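Local atomic coordinates of SPbeta prophage-derived uncharacterized protein YorR (Bacillus subtilis, PDB entry 3KB2), a protein that is of unproven function but binds a phosphorylated GDP in a P-loop kinase fold and is perhaps a dTMP kinase. Residues I4-P9 against K97-H102; I29-S34 against I59-V64; F87-I92 against A139-Y144. All coordinates share one frame; numbering follows the deposited sequence.

Contact 1 of 3, residues I4-P9 against K97-H102; sequences IILEGP and KVVYLH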
ATOM      1  N   ILE A   4     -26.396   0.239   5.207  1.00 17.32           N
ATOM      2  CA  ILE A   4     -25.691   1.116   4.274  1.00 11.59           C
ATOM      3  C   ILE A   4     -24.261   0.665   4.048  1.00  9.39           C
ATOM      4  O   ILE A   4     -23.469   0.591   4.977  1.00 18.53           O
ATOM      5  CB  ILE A   4     -25.686   2.566   4.791  1.00 16.03           C
ATOM      6  CG1 ILE A   4     -27.126   3.004   5.113  1.00 11.01           C
ATOM      7  CG2 ILE A   4     -25.067   3.484   3.754  1.00 13.41           C
ATOM      8  CD1 ILE A   4     -27.222   4.350   5.777  1.00 19.58           C
ATOM      9  N   ILE A   5     -23.937   0.373   2.800  1.00 10.71           N
ATOM     10  CA  ILE A   5     -22.602  -0.087   2.442  1.00 16.75           C
ATOM     11  C   ILE A   5     -21.865   0.971   1.619  1.00 15.41           C
ATOM     12  O   ILE A   5     -22.345   1.404   0.562  1.00 25.05           O
ATOM     13  CB  ILE A   5     -22.703  -1.411   1.648  1.00 16.19           C
ATOM     14  CG1 ILE A   5     -23.372  -2.481   2.527  1.00 17.99           C
ATOM     15  CG2 ILE A   5     -21.336  -1.891   1.233  1.00 17.53           C
ATOM     16  CD1 ILE A   5     -24.001  -3.594   1.742  1.00 21.34           C
ATOM     17  N   LEU A   6     -20.698   1.382   2.104  1.00 19.49           N
ATOM     18  CA  LEU A   6     -19.887   2.398   1.431  1.00 15.44           C
ATOM     19  C   LEU A   6     -18.675   1.775   0.759  1.00 14.93           C
ATOM     20  O   LEU A   6     -17.809   1.210   1.416  1.00 12.37           O
ATOM     21  CB  LEU A   6     -19.443   3.450   2.447  1.00 11.65           C
ATOM     22  CG  LEU A   6     -20.637   4.076   3.171  1.00 16.80           C
ATOM     23  CD1 LEU A   6     -20.157   5.049   4.230  1.00 10.94           C
ATOM     24  CD2 LEU A   6     -21.530   4.793   2.147  1.00 10.74           C
ATOM     25  N   GLU A   7     -18.615   1.889  -0.560  1.00 17.01           N
ATOM     26  CA  GLU A   7     -17.517   1.317  -1.315  1.00 15.08           C
ATOM     27  C   GLU A   7     -16.880   2.356  -2.212  1.00 14.79           C
ATOM     28  O   GLU A   7     -17.475   3.391  -2.509  1.00 16.32           O
ATOM     29  CB  GLU A   7     -18.014   0.134  -2.158  1.00 19.87           C
ATOM     30  CG  GLU A   7     -18.494  -1.057  -1.342  1.00 13.82           C
ATOM     31  CD  GLU A   7     -17.347  -1.885  -0.802  1.00 21.49           C
ATOM     32  OE1 GLU A   7     -16.354  -1.287  -0.333  1.00 31.15           O
ATOM     33  OE2 GLU A   7     -17.434  -3.135  -0.832  1.00 26.98           O
ATOM     34  N   GLY A   8     -15.663   2.066  -2.648  1.00 12.94           N
ATOM     35  CA  GLY A   8     -14.961   2.987  -3.514  1.00 15.10           C
ATOM     36  C   GLY A   8     -13.510   3.116  -3.107  1.00 17.09           C
ATOM     37  O   GLY A   8     -13.127   2.725  -1.996  1.00 13.38           O
ATOM     38  N   PRO A   9     -12.671   3.659  -4.003  1.00 18.70           N
ATOM     39  CA  PRO A   9     -11.242   3.851  -3.751  1.00 18.39           C
ATOM     40  C   PRO A   9     -11.002   4.838  -2.612  1.00 19.34           C
ATOM     41  O   PRO A   9     -11.927   5.516  -2.158  1.00 24.07           O
ATOM     42  CB  PRO A   9     -10.733   4.390  -5.083  1.00 25.91           C
ATOM     43  CG  PRO A   9     -11.918   5.187  -5.579  1.00 11.75           C
ATOM     44  CD  PRO A   9     -13.040   4.209  -5.322  1.00 16.06           C
ATOM     45  N   LYS A  97     -28.318  -0.849   0.968  1.00 23.31           N
ATOM     46  CA  LYS A  97     -28.197   0.336   0.130  1.00 19.51           C
ATOM     47  C   LYS A  97     -26.704   0.364  -0.162  1.00 21.65           C
ATOM     48  O   LYS A  97     -25.896   0.651   0.729  1.00 18.54           O
ATOM     49  CB  LYS A  97     -28.611   1.597   0.895  1.00 28.02           C
ATOM     50  CG  LYS A  97     -29.976   2.161   0.508  1.00 27.57           C
ATOM     51  CD  LYS A  97     -31.091   1.136   0.693  1.00 38.46           C
ATOM     52  CE  LYS A  97     -32.472   1.766   0.517  1.00 39.99           C
ATOM     53  NZ  LYS A  97     -32.670   2.367  -0.830  1.00 31.56           N
ATOM     54  N   VAL A  98     -26.342   0.029  -1.398  1.00 16.82           N
ATOM     55  CA  VAL A  98     -24.943  -0.013  -1.801  1.00 19.15           C
ATOM     56  C   VAL A  98     -24.479   1.299  -2.401  1.00 15.71           C
ATOM     57  O   VAL A  98     -24.943   1.702  -3.464  1.00 16.62           O
ATOM     58  CB  VAL A  98     -24.683  -1.129  -2.828  1.00 16.50           C
ATOM     59  CG1 VAL A  98     -23.199  -1.191  -3.146  1.00 18.16           C
ATOM     60  CG2 VAL A  98     -25.160  -2.454  -2.275  1.00 16.48           C
ATOM     61  N   VAL A  99     -23.554   1.962  -1.720  1.00 14.36           N
ATOM     62  CA  VAL A  99     -23.048   3.236  -2.205  1.00 11.41           C
ATOM     63  C   VAL A  99     -21.648   3.114  -2.784  1.00 14.62           C
ATOM     64  O   VAL A  99     -20.769   2.495  -2.187  1.00 21.33           O
ATOM     65  CB  VAL A  99     -23.033   4.271  -1.077  1.00 11.17           C
ATOM     66  CG1 VAL A  99     -22.553   5.609  -1.600  1.00 10.19           C
ATOM     67  CG2 VAL A  99     -24.401   4.387  -0.493  1.00 12.63           C
ATOM     68  N   TYR A 100     -21.452   3.699  -3.958  1.00 15.92           N
ATOM     69  CA  TYR A 100     -20.158   3.673  -4.628  1.00 17.01           C
ATOM     70  C   TYR A 100     -19.673   5.115  -4.748  1.00 12.79           C
ATOM     71  O   TYR A 100     -20.228   5.908  -5.506  1.00 16.08           O
ATOM     72  CB  TYR A 100     -20.299   3.025  -6.022  1.00 20.66           C
ATOM     73  CG  TYR A 100     -19.077   3.130  -6.927  1.00 19.71           C
ATOM     74  CD1 TYR A 100     -17.779   3.047  -6.407  1.00 24.39           C
ATOM     75  CD2 TYR A 100     -19.217   3.300  -8.310  1.00 21.83           C
ATOM     76  CE1 TYR A 100     -16.655   3.140  -7.240  1.00 15.17           C
ATOM     77  CE2 TYR A 100     -18.091   3.389  -9.148  1.00 16.54           C
ATOM     78  CZ  TYR A 100     -16.818   3.310  -8.605  1.00 19.85           C
ATOM     79  OH  TYR A 100     -15.702   3.413  -9.416  1.00 21.00           O
ATOM     80  N   LEU A 101     -18.652   5.460  -3.980  1.00  6.69           N
ATOM     81  CA  LEU A 101     -18.124   6.801  -4.038  1.00  5.52           C
ATOM     82  C   LEU A 101     -16.838   6.781  -4.840  1.00 13.10           C
ATOM     83  O   LEU A 101     -15.923   6.013  -4.538  1.00 16.40           O
ATOM     84  CB  LEU A 101     -17.862   7.328  -2.631  1.00  8.79           C
ATOM     85  CG  LEU A 101     -19.071   7.389  -1.694  1.00 11.99           C
ATOM     86  CD1 LEU A 101     -18.674   8.089  -0.398  1.00  9.81           C
ATOM     87  CD2 LEU A 101     -20.208   8.148  -2.361  1.00 12.34           C
ATOM     88  N   HIS A 102     -16.763   7.623  -5.867  1.00 15.97           N
ATOM     89  CA  HIS A 102     -15.569   7.669  -6.709  1.00 21.39           C
ATOM     90  C   HIS A 102     -15.127   9.089  -7.049  1.00 21.72           C
ATOM     91  O   HIS A 102     -15.590  10.064  -6.449  1.00 25.12           O
ATOM     92  CB  HIS A 102     -15.827   6.895  -8.008  1.00 19.35           C
ATOM     93  CG  HIS A 102     -16.982   7.425  -8.799  1.00 21.23           C
ATOM     94  ND1 HIS A 102     -18.294   7.176  -8.456  1.00 26.38           N
ATOM     95  CD2 HIS A 102     -17.024   8.240  -9.879  1.00 12.37           C
ATOM     96  CE1 HIS A 102     -19.093   7.817  -9.290  1.00 20.99           C
ATOM     97  NE2 HIS A 102     -18.349   8.470 -10.162  1.00 22.88           N
TER
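Strands 4-7 and 97-102 are parallel neighbours in the middle of the central beta sheet, paired in step from Ile-4 beside Lys-97 to Glu-7 beside Tyr-100. Ile-5 and Glu-7 carry the ladder. The N-H of Ile-5 meets Lys-97 O almost straight on (N...O 2.9 Å, 179° at the hydrogen), and Ile-5 O accepts from Val-99 N. Two residues on, Glu-7 N gives to Val-99 O at 2.8 Å and Glu-7 O takes Leu-101 N at the same distance. On one face of the sheet the isobutyl branch of Leu-6 runs alongside Val-99, its CD2 3.6 Å from Val-99 CB; CG lies opposite the carbonyl carbon (chi1 -56°), and with CD1 continuing the chain in extended form, the other methyl, CD2, is the one that faces the valine. Branched residues suit this face, which helix 14-25 covers at Ile-4 and Leu-6. Strand order 2-3-1-4-5 marks the sheet as that of a P-loop nucleotide kinase, and 4-7 is the strand that leads into the phosphate-binding loop containing Lys-14, Ser-15 and Thr-16. Where that loop begins, Gly-8 turns with a positive phi of 137°, a conformation glycine takes easily, and its CA lies 3.3 Å from Leu-101 O. Gly-8 CA and Pro-9 CD border the edge of the Tyr-100 ring, while His-102 ND1 sits over one face, toward its rim. Glu-7 bends off the ladder: OE1 is hydrogen-bonded to Ser-66 OG and Phe-63 N and OE2 more weakly to Tyr-65 N, so both oxygens of this buried carboxylate have partners.

Contact 2 of 3, residues I29-S34 against I59-V64; sequences IIKGSS and IIDRFV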
ATOM      1  N   ILE A  29     -20.935   2.577  13.036  1.00 18.77           N
ATOM      2  CA  ILE A  29     -20.056   2.462  11.875  1.00 17.19           C
ATOM      3  C   ILE A  29     -19.101   1.274  12.040  1.00 17.25           C
ATOM      4  O   ILE A  29     -18.400   1.165  13.049  1.00 15.11           O
ATOM      5  CB  ILE A  29     -19.179   3.718  11.703  1.00  7.30           C
ATOM      6  CG1 ILE A  29     -20.049   4.967  11.599  1.00 16.31           C
ATOM      7  CG2 ILE A  29     -18.314   3.565  10.457  1.00 14.29           C
ATOM      8  CD1 ILE A  29     -19.246   6.264  11.491  1.00  7.55           C
ATOM      9  N   ILE A  30     -19.048   0.408  11.035  1.00 19.66           N
ATOM     10  CA  ILE A  30     -18.184  -0.770  11.080  1.00 21.35           C
ATOM     11  C   ILE A  30     -17.359  -0.897   9.798  1.00 16.69           C
ATOM     12  O   ILE A  30     -17.895  -0.754   8.703  1.00 19.59           O
ATOM     13  CB  ILE A  30     -19.043  -2.052  11.260  1.00 27.97           C
ATOM     14  CG1 ILE A  30     -19.706  -2.029  12.637  1.00 19.64           C
ATOM     15  CG2 ILE A  30     -18.195  -3.310  11.064  1.00 19.21           C
ATOM     16  CD1 ILE A  30     -20.754  -3.082  12.818  1.00 22.91           C
ATOM     17  N   LYS A  31     -16.063  -1.155   9.939  1.00 13.74           N
ATOM     18  CA  LYS A  31     -15.185  -1.333   8.787  1.00 20.93           C
ATOM     19  C   LYS A  31     -15.356  -2.778   8.328  1.00 22.15           C
ATOM     20  O   LYS A  31     -15.192  -3.698   9.121  1.00 29.88           O
ATOM     21  CB  LYS A  31     -13.730  -1.088   9.189  1.00 28.73           C
ATOM     22  CG  LYS A  31     -13.463   0.296   9.746  1.00 34.36           C
ATOM     23  CD  LYS A  31     -13.512   1.356   8.657  1.00 51.68           C
ATOM     24  CE  LYS A  31     -12.112   1.823   8.247  1.00 60.25           C
ATOM     25  NZ  LYS A  31     -11.264   0.751   7.630  1.00 66.53           N
ATOM     26  N   GLY A  32     -15.683  -2.976   7.057  1.00 29.41           N
ATOM     27  CA  GLY A  32     -15.884  -4.325   6.561  1.00 34.26           C
ATOM     28  C   GLY A  32     -14.629  -5.066   6.150  1.00 43.87           C
ATOM     29  O   GLY A  32     -14.272  -6.086   6.754  1.00 52.00           O
ATOM     30  N   SER A  33     -13.962  -4.556   5.120  1.00 44.32           N
ATOM     31  CA  SER A  33     -12.743  -5.179   4.612  1.00 48.06           C
ATOM     32  C   SER A  33     -11.533  -4.917   5.495  1.00 46.67           C
ATOM     33  O   SER A  33     -11.066  -3.788   5.633  1.00 51.01           O
ATOM     34  CB  SER A  33     -12.458  -4.716   3.175  1.00 46.97           C
ATOM     35  OG  SER A  33     -13.308  -5.390   2.253  1.00 35.22           O
ATOM     36  N   SER A  34     -11.036  -5.989   6.093  1.00 43.52           N
ATOM     37  CA  SER A  34      -9.881  -5.933   6.975  1.00 38.06           C
ATOM     38  C   SER A  34      -8.702  -6.636   6.300  1.00 40.52           C
ATOM     39  O   SER A  34      -8.815  -7.776   5.846  1.00 31.46           O
ATOM     40  CB  SER A  34     -10.225  -6.619   8.300  1.00 27.79           C
ATOM     41  OG  SER A  34      -9.077  -6.819   9.094  1.00 29.05           O
ATOM     42  N   ILE A  59     -23.708   1.133   9.280  1.00 13.85           N
ATOM     43  CA  ILE A  59     -23.004   1.623   8.111  1.00 16.56           C
ATOM     44  C   ILE A  59     -21.717   0.825   7.989  1.00  9.04           C
ATOM     45  O   ILE A  59     -20.926   0.787   8.922  1.00 14.01           O
ATOM     46  CB  ILE A  59     -22.657   3.105   8.282  1.00 16.37           C
ATOM     47  CG1 ILE A  59     -23.939   3.925   8.446  1.00 11.32           C
ATOM     48  CG2 ILE A  59     -21.829   3.580   7.101  1.00 15.89           C
ATOM     49  CD1 ILE A  59     -23.721   5.305   9.042  1.00  5.86           C
ATOM     50  N   ILE A  60     -21.523   0.176   6.847  1.00  8.18           N
ATOM     51  CA  ILE A  60     -20.330  -0.628   6.617  1.00 12.43           C
ATOM     52  C   ILE A  60     -19.367   0.137   5.704  1.00 17.60           C
ATOM     53  O   ILE A  60     -19.636   0.317   4.513  1.00 21.85           O
ATOM     54  CB  ILE A  60     -20.697  -1.997   5.975  1.00 15.17           C
ATOM     55  CG1 ILE A  60     -21.602  -2.784   6.938  1.00 18.66           C
ATOM     56  CG2 ILE A  60     -19.434  -2.766   5.618  1.00 18.91           C
ATOM     57  CD1 ILE A  60     -22.009  -4.167   6.461  1.00 14.68           C
ATOM     58  N   ASP A  61     -18.260   0.599   6.279  1.00 14.29           N
ATOM     59  CA  ASP A  61     -17.229   1.350   5.559  1.00 17.27           C
ATOM     60  C   ASP A  61     -16.322   0.321   4.874  1.00 12.00           C
ATOM     61  O   ASP A  61     -15.419  -0.218   5.501  1.00 16.03           O
ATOM     62  CB  ASP A  61     -16.439   2.203   6.570  1.00 17.60           C
ATOM     63  CG  ASP A  61     -15.496   3.204   5.909  1.00 11.65           C
ATOM     64  OD1 ASP A  61     -14.976   4.063   6.641  1.00 18.75           O
ATOM     65  OD2 ASP A  61     -15.272   3.136   4.684  1.00 16.11           O
ATOM     66  N   ARG A  62     -16.591   0.055   3.595  1.00 12.90           N
ATOM     67  CA  ARG A  62     -15.857  -0.924   2.787  1.00 17.93           C
ATOM     68  C   ARG A  62     -16.364  -2.326   3.115  1.00 18.14           C
ATOM     69  O   ARG A  62     -16.420  -2.718   4.282  1.00 16.79           O
ATOM     70  CB  ARG A  62     -14.356  -0.823   3.037  1.00 21.37           C
ATOM     71  CG  ARG A  62     -13.794   0.527   2.646  1.00 26.77           C
ATOM     72  CD  ARG A  62     -12.425   0.379   2.033  1.00 18.11           C
ATOM     73  NE  ARG A  62     -11.486  -0.187   2.988  1.00 35.20           N
ATOM     74  CZ  ARG A  62     -10.191  -0.343   2.749  1.00 41.31           C
ATOM     75  NH1 ARG A  62      -9.680   0.026   1.577  1.00 35.40           N
ATOM     76  NH2 ARG A  62      -9.408  -0.871   3.682  1.00 48.30           N
ATOM     77  N   PHE A  63     -16.722  -3.084   2.081  1.00 19.83           N
ATOM     78  CA  PHE A  63     -17.282  -4.409   2.291  1.00 13.84           C
ATOM     79  C   PHE A  63     -16.831  -5.457   1.251  1.00 13.95           C
ATOM     80  O   PHE A  63     -15.663  -5.482   0.867  1.00  9.40           O
ATOM     81  CB  PHE A  63     -18.818  -4.247   2.334  1.00 15.54           C
ATOM     82  CG  PHE A  63     -19.553  -5.401   2.965  1.00 21.10           C
ATOM     83  CD1 PHE A  63     -18.946  -6.204   3.929  1.00 29.89           C
ATOM     84  CD2 PHE A  63     -20.868  -5.676   2.600  1.00 19.77           C
ATOM     85  CE1 PHE A  63     -19.645  -7.263   4.516  1.00 23.91           C
ATOM     86  CE2 PHE A  63     -21.567  -6.730   3.183  1.00 15.50           C
ATOM     87  CZ  PHE A  63     -20.953  -7.522   4.139  1.00 19.48           C
ATOM     88  N   VAL A  64     -17.756  -6.319   0.815  1.00 17.35           N
ATOM     89  CA  VAL A  64     -17.460  -7.387  -0.143  1.00 13.85           C
ATOM     90  C   VAL A  64     -16.891  -6.925  -1.481  1.00 18.80           C
ATOM     91  O   VAL A  64     -16.096  -7.633  -2.089  1.00 20.55           O
ATOM     92  CB  VAL A  64     -18.715  -8.280  -0.438  1.00 20.05           C
ATOM     93  CG1 VAL A  64     -19.153  -9.022   0.826  1.00 17.41           C
ATOM     94  CG2 VAL A  64     -19.870  -7.418  -0.975  1.00 12.49           C
TER
HETATM   95  O   HOH W   1     -11.782  -1.480   6.096  1.00 34.86           O
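The edge strand 29-31 pairs in parallel with strand 59-61, which ends in the first residue of the Asp-Arg-Phe sequence 61-63, at the magnesium side of the nucleotide site. Ile-30 uses both its N-H and its C=O toward the same neighbour: its N gives to Ile-59 O at 2.9 Å, and its O takes Asp-61 N at 2.8 Å. Beyond the strand, Gly-32 N reaches Asp-61 O at 3.2 Å from well above the carbonyl plane, a sign that regular pairing is ending. Gly-32 has no side chain, which lets its CA settle 4.0 Å from Ile-60 CG2. The Lys-31 chain runs along Asp-61 in the same direction, the lysine CD 3.7 Å from Asp-61 OD1. Bends along the lysine chain then take NZ away from the carboxylate to a water at 2.8 Å. That water donates to Ser-33 O and lies in plane at the edge of the Arg-62 guanidinium, with only a weak bond from NE. The sequence resembles the Asp-Arg motif of thymidylate kinases, consistent with, though not proof of, a dTMP kinase activity. Asp-61, with CG opposite its backbone N (chi1 -170°), turns its carboxylate to the P-loop, where OD1 is hydrogen-bonded to Ser-15 OG; its side chain is about 4 Å from the magnesium ion. A small hydroxyl suits Ser-33, whose OG donates to Phe-63 O at 2.7 Å beside the start of helix 64-70. The Phe-63 ring is sandwiched between Ile-60 CD1 over the centre of one face and Val-64 CG1 over the other.

Contact 3 of 3, residues F87-I92 against A139-Y144; sequences FIEDKI and AGLHTY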
ATOM      1  N   PHE A  87     -24.318 -15.259  -2.464  1.00 21.87           N
ATOM      2  CA  PHE A  87     -25.055 -15.622  -1.260  1.00 21.93           C
ATOM      3  C   PHE A  87     -25.252 -14.403  -0.361  1.00 15.50           C
ATOM      4  O   PHE A  87     -26.345 -14.161   0.136  1.00 22.33           O
ATOM      5  CB  PHE A  87     -24.299 -16.732  -0.519  1.00 15.80           C
ATOM      6  CG  PHE A  87     -24.918 -17.136   0.784  1.00 17.15           C
ATOM      7  CD1 PHE A  87     -24.544 -16.515   1.967  1.00 18.48           C
ATOM      8  CD2 PHE A  87     -25.867 -18.147   0.831  1.00 21.04           C
ATOM      9  CE1 PHE A  87     -25.106 -16.895   3.183  1.00 28.79           C
ATOM     10  CE2 PHE A  87     -26.437 -18.536   2.043  1.00 29.09           C
ATOM     11  CZ  PHE A  87     -26.054 -17.907   3.223  1.00 26.92           C
ATOM     12  N   ILE A  88     -24.193 -13.628  -0.164  1.00 25.13           N
ATOM     13  CA  ILE A  88     -24.270 -12.435   0.684  1.00 25.46           C
ATOM     14  C   ILE A  88     -25.216 -11.378   0.126  1.00 18.64           C
ATOM     15  O   ILE A  88     -25.940 -10.731   0.878  1.00 28.73           O
ATOM     16  CB  ILE A  88     -22.882 -11.810   0.883  1.00 18.74           C
ATOM     17  CG1 ILE A  88     -22.011 -12.775   1.690  1.00 16.37           C
ATOM     18  CG2 ILE A  88     -22.997 -10.487   1.606  1.00  5.25           C
ATOM     19  CD1 ILE A  88     -20.559 -12.370   1.720  1.00 34.44           C
ATOM     20  N   GLU A  89     -25.210 -11.212  -1.190  1.00 19.76           N
ATOM     21  CA  GLU A  89     -26.082 -10.239  -1.836  1.00 20.44           C
ATOM     22  C   GLU A  89     -27.551 -10.600  -1.632  1.00 22.69           C
ATOM     23  O   GLU A  89     -28.363  -9.764  -1.241  1.00 21.72           O
ATOM     24  CB  GLU A  89     -25.769 -10.168  -3.329  1.00 21.56           C
ATOM     25  CG  GLU A  89     -24.335  -9.748  -3.621  1.00 25.94           C
ATOM     26  CD  GLU A  89     -24.056  -9.656  -5.098  1.00 30.84           C
ATOM     27  OE1 GLU A  89     -24.308 -10.657  -5.803  1.00 41.78           O
ATOM     28  OE2 GLU A  89     -23.577  -8.594  -5.554  1.00 23.86           O
ATOM     29  N   ASP A  90     -27.894 -11.853  -1.900  1.00 25.19           N
ATOM     30  CA  ASP A  90     -29.268 -12.295  -1.734  1.00 27.13           C
ATOM     31  C   ASP A  90     -29.696 -12.114  -0.278  1.00 22.62           C
ATOM     32  O   ASP A  90     -30.836 -11.759   0.021  1.00 22.53           O
ATOM     33  CB  ASP A  90     -29.398 -13.766  -2.138  1.00 35.04           C
ATOM     34  CG  ASP A  90     -30.782 -14.324  -1.859  1.00 34.20           C
ATOM     35  OD1 ASP A  90     -31.744 -13.931  -2.555  1.00 51.01           O
ATOM     36  OD2 ASP A  90     -30.908 -15.152  -0.934  1.00 42.10           O
ATOM     37  N   LYS A  91     -28.764 -12.343   0.628  1.00 16.93           N
ATOM     38  CA  LYS A  91     -29.057 -12.223   2.041  1.00 18.81           C
ATOM     39  C   LYS A  91     -29.382 -10.797   2.547  1.00 24.97           C
ATOM     40  O   LYS A  91     -30.084 -10.640   3.551  1.00 24.76           O
ATOM     41  CB  LYS A  91     -27.893 -12.822   2.831  1.00 17.15           C
ATOM     42  CG  LYS A  91     -28.077 -12.809   4.327  1.00 17.65           C
ATOM     43  CD  LYS A  91     -27.002 -13.617   5.015  1.00 17.07           C
ATOM     44  CE  LYS A  91     -27.186 -13.534   6.511  1.00 22.01           C
ATOM     45  NZ  LYS A  91     -26.381 -14.521   7.263  1.00 34.08           N
ATOM     46  N   ILE A  92     -28.899  -9.766   1.857  1.00 17.39           N
ATOM     47  CA  ILE A  92     -29.135  -8.388   2.293  1.00 16.54           C
ATOM     48  C   ILE A  92     -29.771  -7.498   1.234  1.00 22.23           C
ATOM     49  O   ILE A  92     -29.834  -6.283   1.401  1.00 22.96           O
ATOM     50  CB  ILE A  92     -27.813  -7.723   2.710  1.00 22.83           C
ATOM     51  CG1 ILE A  92     -26.975  -7.423   1.461  1.00 23.33           C
ATOM     52  CG2 ILE A  92     -27.041  -8.649   3.658  1.00 17.60           C
ATOM     53  CD1 ILE A  92     -25.637  -6.770   1.732  1.00 24.05           C
ATOM     54  N   ALA A 139     -21.989  -5.597  -9.890  1.00 20.03           N
ATOM     55  CA  ALA A 139     -22.645  -5.868  -8.619  1.00 30.03           C
ATOM     56  C   ALA A 139     -24.005  -6.505  -8.856  1.00 26.78           C
ATOM     57  O   ALA A 139     -24.737  -6.107  -9.765  1.00 30.01           O
ATOM     58  CB  ALA A 139     -22.808  -4.581  -7.834  1.00 20.41           C
ATOM     59  N   GLY A 140     -24.330  -7.504  -8.042  1.00 27.69           N
ATOM     60  CA  GLY A 140     -25.610  -8.177  -8.163  1.00 28.56           C
ATOM     61  C   GLY A 140     -26.700  -7.404  -7.441  1.00 34.99           C
ATOM     62  O   GLY A 140     -27.859  -7.819  -7.401  1.00 38.54           O
ATOM     63  N   LEU A 141     -26.320  -6.273  -6.858  1.00 32.72           N
ATOM     64  CA  LEU A 141     -27.252  -5.419  -6.138  1.00 29.17           C
ATOM     65  C   LEU A 141     -27.253  -4.047  -6.785  1.00 27.23           C
ATOM     66  O   LEU A 141     -26.247  -3.624  -7.349  1.00 31.65           O
ATOM     67  CB  LEU A 141     -26.833  -5.279  -4.672  1.00 28.86           C
ATOM     68  CG  LEU A 141     -27.133  -6.453  -3.741  1.00 32.71           C
ATOM     69  CD1 LEU A 141     -26.367  -6.307  -2.436  1.00 24.19           C
ATOM     70  CD2 LEU A 141     -28.624  -6.510  -3.487  1.00 25.57           C
ATOM     71  N   HIS A 142     -28.390  -3.365  -6.708  1.00 31.38           N
ATOM     72  CA  HIS A 142     -28.527  -2.023  -7.254  1.00 25.99           C
ATOM     73  C   HIS A 142     -27.534  -1.182  -6.469  1.00 30.26           C
ATOM     74  O   HIS A 142     -27.359  -1.402  -5.272  1.00 35.87           O
ATOM     75  CB  HIS A 142     -29.954  -1.509  -7.019  1.00 31.85           C
ATOM     76  CG  HIS A 142     -30.243  -0.187  -7.663  1.00 37.50           C
ATOM     77  ND1 HIS A 142     -29.696   0.997  -7.218  1.00 41.27           N
ATOM     78  CD2 HIS A 142     -31.017   0.133  -8.727  1.00 41.33           C
ATOM     79  CE1 HIS A 142     -30.121   1.990  -7.980  1.00 41.14           C
ATOM     80  NE2 HIS A 142     -30.923   1.493  -8.904  1.00 41.19           N
ATOM     81  N   THR A 143     -26.888  -0.224  -7.131  1.00 27.98           N
ATOM     82  CA  THR A 143     -25.908   0.631  -6.467  1.00 25.24           C
ATOM     83  C   THR A 143     -26.111   2.109  -6.809  1.00 24.96           C
ATOM     84  O   THR A 143     -26.641   2.438  -7.864  1.00 28.53           O
ATOM     85  CB  THR A 143     -24.470   0.205  -6.852  1.00 20.25           C
ATOM     86  OG1 THR A 143     -24.261   0.420  -8.253  1.00 16.86           O
ATOM     87  CG2 THR A 143     -24.262  -1.276  -6.562  1.00 22.97           C
ATOM     88  N   TYR A 144     -25.711   2.991  -5.901  1.00 23.19           N
ATOM     89  CA  TYR A 144     -25.827   4.427  -6.127  1.00 25.81           C
ATOM     90  C   TYR A 144     -24.418   4.992  -6.092  1.00 23.24           C
ATOM     91  O   TYR A 144     -23.661   4.726  -5.157  1.00 22.34           O
ATOM     92  CB  TYR A 144     -26.666   5.107  -5.043  1.00 26.22           C
ATOM     93  CG  TYR A 144     -27.973   4.431  -4.728  1.00 22.96           C
ATOM     94  CD1 TYR A 144     -28.023   3.381  -3.816  1.00 32.12           C
ATOM     95  CD2 TYR A 144     -29.165   4.855  -5.320  1.00 21.15           C
ATOM     96  CE1 TYR A 144     -29.218   2.771  -3.489  1.00 30.66           C
ATOM     97  CE2 TYR A 144     -30.374   4.247  -5.002  1.00 26.94           C
ATOM     98  CZ  TYR A 144     -30.391   3.204  -4.081  1.00 32.53           C
ATOM     99  OH  TYR A 144     -31.575   2.590  -3.734  1.00 40.15           O
TER
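Glu-89 holds CG opposite its carbonyl carbon (chi1 -60°) and stays extended at chi2, which sends the carboxylate off helix 82-92 toward Gly-140. In Leu-141 the branch point is likewise turned opposite the carbonyl carbon, and the two side chains run antiparallel, each passing the other's flank. The contact joins helix 82-92, one of the helices packed on the parallel sheet of this P-loop kinase fold, to the loop that brings the chain from helix 122-137 into edge strand 143-147. Its polar part is a single bond: Gly-140 N gives its hydrogen to Glu-89 OE2 at 2.8 Å, meeting the syn side of that oxygen 32° out of the carboxylate plane. The same oxygen is hydrogen-bonded to Tyr-65 OH, so two bonds grip this one oxygen of a buried carboxylate, which should limit its rotation. Glycine suits the place because a CB would point at the glutamate and collide with Glu-89 OE1. Beside this bond lies an apolar patch. Leu-141 CG sits 4.0 Å from Glu-89 CB, so the aliphatic stem of the glutamate serves as the wall on which the leucine rests, and Leu-141 also touches Tyr-65. Ile-92, the last residue of the helix, adds a second apolar contact to Leu-141; its CG1 stands between the backbone N and the carbonyl carbon (chi1 73°), and the side chain crosses Leu-141 at about a right angle on its way to Leu-3 and Ile-5 of the sheet. Here Ile-92 CG1 approaches Leu-141 CD1 to 4.1 Å.

In the fold
Contacts 1 and 2 are backbone ladders in one sheet, made continuous by Ile-60 N bonding to Ile-4 O and Arg-62 N to Leu-6 O; contact 2 is nested within the loop that contact 1 closes. Contact 1 is wholly buried and flanked mainly by aliphatic side chains, whereas contact 2, at the sheet edge, is still mostly buried but has exposed residues on strand 29-31 and mixes charged residues with a water. Contact 3 lies farther from the centre and has no ladder, relying on one carboxylate bond and leucine packing. It still reaches the core: Ile-92 touches Ile-5, Ile-88 touches Val-64, and Tyr-144 pairs with strand 97-102.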